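Local structure of phosphate-binding protein (Xanthomonas axonopodis pv. citri, 5UB3) at residues A79-T85 / A212-T218. The protein is a periplasmic binding protein of the phosphonate-binding family that probably acts as a ligand sensor for a partner diguanylate cyclase. Residues are numbered along the deposited sequence; the frame is centred on the assembly and turned at random.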
loop_
_atom_site.group_PDB
_atom_site.type_symbol
_atom_site.label_atom_id
_atom_site.label_comp_id
_atom_site.label_asym_id
_atom_site.label_seq_id
_atom_site.Cartn_x
_atom_site.Cartn_y
_atom_site.Cartn_z
ATOM N N ALA A 79 -14.358 5.110 -3.651
ATOM C CA ALA A 79 -13.472 6.228 -3.426
ATOM C C ALA A 79 -12.747 6.730 -4.700
ATOM O O ALA A 79 -12.581 5.990 -5.677
ATOM C CB ALA A 79 -12.471 5.832 -2.396
ATOM N N HIS A 80 -12.273 7.967 -4.653
ATOM C CA HIS A 80 -11.552 8.553 -5.787
ATOM C C HIS A 80 -10.383 9.362 -5.258
ATOM O O HIS A 80 -10.421 9.807 -4.114
ATOM C CB HIS A 80 -12.489 9.401 -6.670
ATOM C CG HIS A 80 -13.191 10.482 -5.910
ATOM N ND1 HIS A 80 -14.344 10.243 -5.200
ATOM C CD2 HIS A 80 -12.928 11.796 -5.766
ATOM C CE1 HIS A 80 -14.732 11.350 -4.589
ATOM N NE2 HIS A 80 -13.901 12.309 -4.929
ATOM N N PRO A 81 -9.361 9.583 -6.085
ATOM C CA PRO A 81 -8.187 10.296 -5.591
ATOM C C PRO A 81 -8.418 11.771 -5.264
ATOM O O PRO A 81 -9.137 12.436 -5.988
ATOM C CB PRO A 81 -7.178 10.142 -6.746
ATOM C CG PRO A 81 -7.663 8.971 -7.553
ATOM C CD PRO A 81 -9.128 8.924 -7.396
ATOM N N LEU A 82 -7.829 12.248 -4.178
ATOM C CA LEU A 82 -7.889 13.629 -3.772
ATOM C C LEU A 82 -6.567 14.315 -4.087
ATOM O O LEU A 82 -6.573 15.390 -4.691
ATOM C CB LEU A 82 -8.080 13.700 -2.268
ATOM C CG LEU A 82 -8.231 15.107 -1.681
ATOM C CD1 LEU A 82 -9.655 15.521 -1.811
ATOM C CD2 LEU A 82 -7.815 15.098 -0.228
ATOM N N LEU A 83 -5.470 13.714 -3.616
ATOM C CA LEU A 83 -4.102 14.252 -3.681
ATOM C C LEU A 83 -3.136 13.113 -3.856
ATOM O O LEU A 83 -3.395 12.029 -3.363
ATOM C CB LEU A 83 -3.713 14.992 -2.383
ATOM C CG LEU A 83 -4.368 16.342 -2.152
ATOM C CD1 LEU A 83 -4.092 16.867 -0.761
ATOM C CD2 LEU A 83 -3.952 17.313 -3.251
ATOM N N MET A 84 -2.058 13.303 -4.602
ATOM C CA MET A 84 -0.953 12.354 -4.606
ATOM C C MET A 84 -0.089 12.665 -3.400
ATOM O O MET A 84 0.074 13.813 -3.028
ATOM C CB MET A 84 -0.114 12.413 -5.898
ATOM C CG MET A 84 -0.896 12.165 -7.145
ATOM S SD MET A 84 -1.800 10.615 -7.201
ATOM C CE MET A 84 -0.416 9.450 -7.059
ATOM N N THR A 85 0.433 11.623 -2.771
ATOM C CA THR A 85 1.086 11.717 -1.491
ATOM C C THR A 85 2.521 11.259 -1.611
ATOM O O THR A 85 2.816 10.209 -2.210
ATOM C CB THR A 85 0.318 10.918 -0.415
ATOM O OG1 THR A 85 -1.038 11.356 -0.466
ATOM C CG2 THR A 85 0.881 11.069 0.968
ATOM N N ALA A 212 1.793 6.681 -2.937
ATOM C CA ALA A 212 0.609 6.777 -2.063
ATOM C C ALA A 212 -0.268 7.881 -2.527
ATOM O O ALA A 212 0.165 8.697 -3.336
ATOM C CB ALA A 212 1.000 6.967 -0.625
ATOM N N VAL A 213 -1.509 7.870 -2.022
ATOM C CA VAL A 213 -2.549 8.761 -2.520
ATOM C C VAL A 213 -3.559 8.915 -1.409
ATOM O O VAL A 213 -3.889 7.964 -0.684
ATOM C CB VAL A 213 -3.190 8.204 -3.806
ATOM C CG1 VAL A 213 -3.719 6.827 -3.617
ATOM C CG2 VAL A 213 -4.301 9.082 -4.375
ATOM N N GLU A 214 -4.085 10.125 -1.279
ATOM C CA GLU A 214 -5.231 10.390 -0.429
ATOM C C GLU A 214 -6.490 10.121 -1.235
ATOM O O GLU A 214 -6.684 10.672 -2.334
ATOM C CB GLU A 214 -5.190 11.885 0.023
ATOM C CG GLU A 214 -3.871 12.246 0.687
ATOM C CD GLU A 214 -3.537 11.277 1.799
ATOM O OE1 GLU A 214 -4.384 11.167 2.694
ATOM O OE2 GLU A 214 -2.455 10.627 1.768
ATOM N N MET A 215 -7.380 9.314 -0.685
ATOM C CA MET A 215 -8.631 9.009 -1.331
ATOM C C MET A 215 -9.760 9.506 -0.473
ATOM O O MET A 215 -9.683 9.493 0.766
ATOM C CB MET A 215 -8.829 7.526 -1.533
ATOM C CG MET A 215 -7.691 6.787 -2.207
ATOM S SD MET A 215 -7.610 7.091 -3.995
ATOM C CE MET A 215 -8.977 6.157 -4.593
ATOM N N VAL A 216 -10.820 9.930 -1.135
ATOM C CA VAL A 216 -12.037 10.282 -0.425
ATOM C C VAL A 216 -13.182 9.532 -0.982
ATOM O O VAL A 216 -13.242 9.169 -2.179
ATOM C CB VAL A 216 -12.378 11.782 -0.416
ATOM C CG1 VAL A 216 -11.347 12.567 0.386
ATOM C CG2 VAL A 216 -12.587 12.311 -1.823
ATOM N N ARG A 217 -14.168 9.344 -0.125
ATOM C CA ARG A 217 -15.260 8.512 -0.491
ATOM C C ARG A 217 -16.104 9.123 -1.588
ATOM O O ARG A 217 -16.334 10.323 -1.651
ATOM C CB ARG A 217 -16.130 8.186 0.693
ATOM C CG ARG A 217 -16.932 9.339 1.232
ATOM C CD ARG A 217 -17.921 8.776 2.221
ATOM N NE ARG A 217 -18.639 9.861 2.829
ATOM C CZ ARG A 217 -19.755 10.408 2.342
ATOM N NH1 ARG A 217 -20.329 9.997 1.215
ATOM N NH2 ARG A 217 -20.294 11.404 3.000
ATOM N N THR A 218 -16.635 8.197 -2.380
ATOM C CA THR A 218 -17.735 8.458 -3.288
ATOM C C THR A 218 -18.817 9.179 -2.540
ATOM O O THR A 218 -19.217 8.782 -1.409
ATOM C CB THR A 218 -18.320 7.146 -3.751
ATOM O OG1 THR A 218 -17.314 6.372 -4.400
ATOM C CG2 THR A 218 -19.580 7.363 -4.701
HETATM O O HOH W 1 -15.548 7.851 -5.666
#
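His-80 and Val-216 form an antiparallel hydrogen-bonded pair: His-80 N donates to Val-216 O, and Val-216 N returns a bond to His-80 O at 3.0 Å with an N-H...O angle of 167°. The strand axes run at 163°, and two residues further on the register slips by one. Leu-82 N gives a bond to Glu-214 O (2.7 Å), whereas Glu-214 N turns to Leu-83 O (2.9 Å); two residues thus face one, which defines a classic beta bulge. The backbone of Leu-82 departs from the extended conformation, and its CB points toward the neighbouring strand, close to Glu-214 O, while Leu-83 lies on the Glu-214 side of the sheet.

The polar side-chain link joins Thr-85 OG1 to Glu-214 OE2, 2.7 Å apart, with the hydroxyl donating to the anti lone pair of the carboxylate oxygen. Glu-214 reaches it through a chain bent at chi2 (-52°), its CG beside the backbone N. OE2 also binds Ser-64 OG and OE1 takes Trp-62 NE1, so both oxygens of this buried carboxylate are satisfied. At the other end, a water in the plane of the His-80 ring bonds ND1 and donates to Thr-218 OG1, which also bonds Gly-77 O; His-80 NE2 bonds Glu-225.

The imidazole makes a van der Waals contact with a Val-216 methyl group (NE2 to CG2 3.4 Å). Apolar contacts join Leu-82 CD1 to Val-216 CG1, Pro-81 CD to Met-215 CE (3.9 Å, side chains side by side), and Val-213 CG2 to Pro-81 CB and Met-84 SD.

Strands 62-66 and 92-100 also pair with 209-217, and 251-255 with 79-87; consistent with the periplasmic binding protein family, the pair probably belongs to the sheet core of one lobe. Helix 67-75 covers Val-213 and Met-215, and helix 222-235 packs on Leu-82, Leu-83 and Val-216.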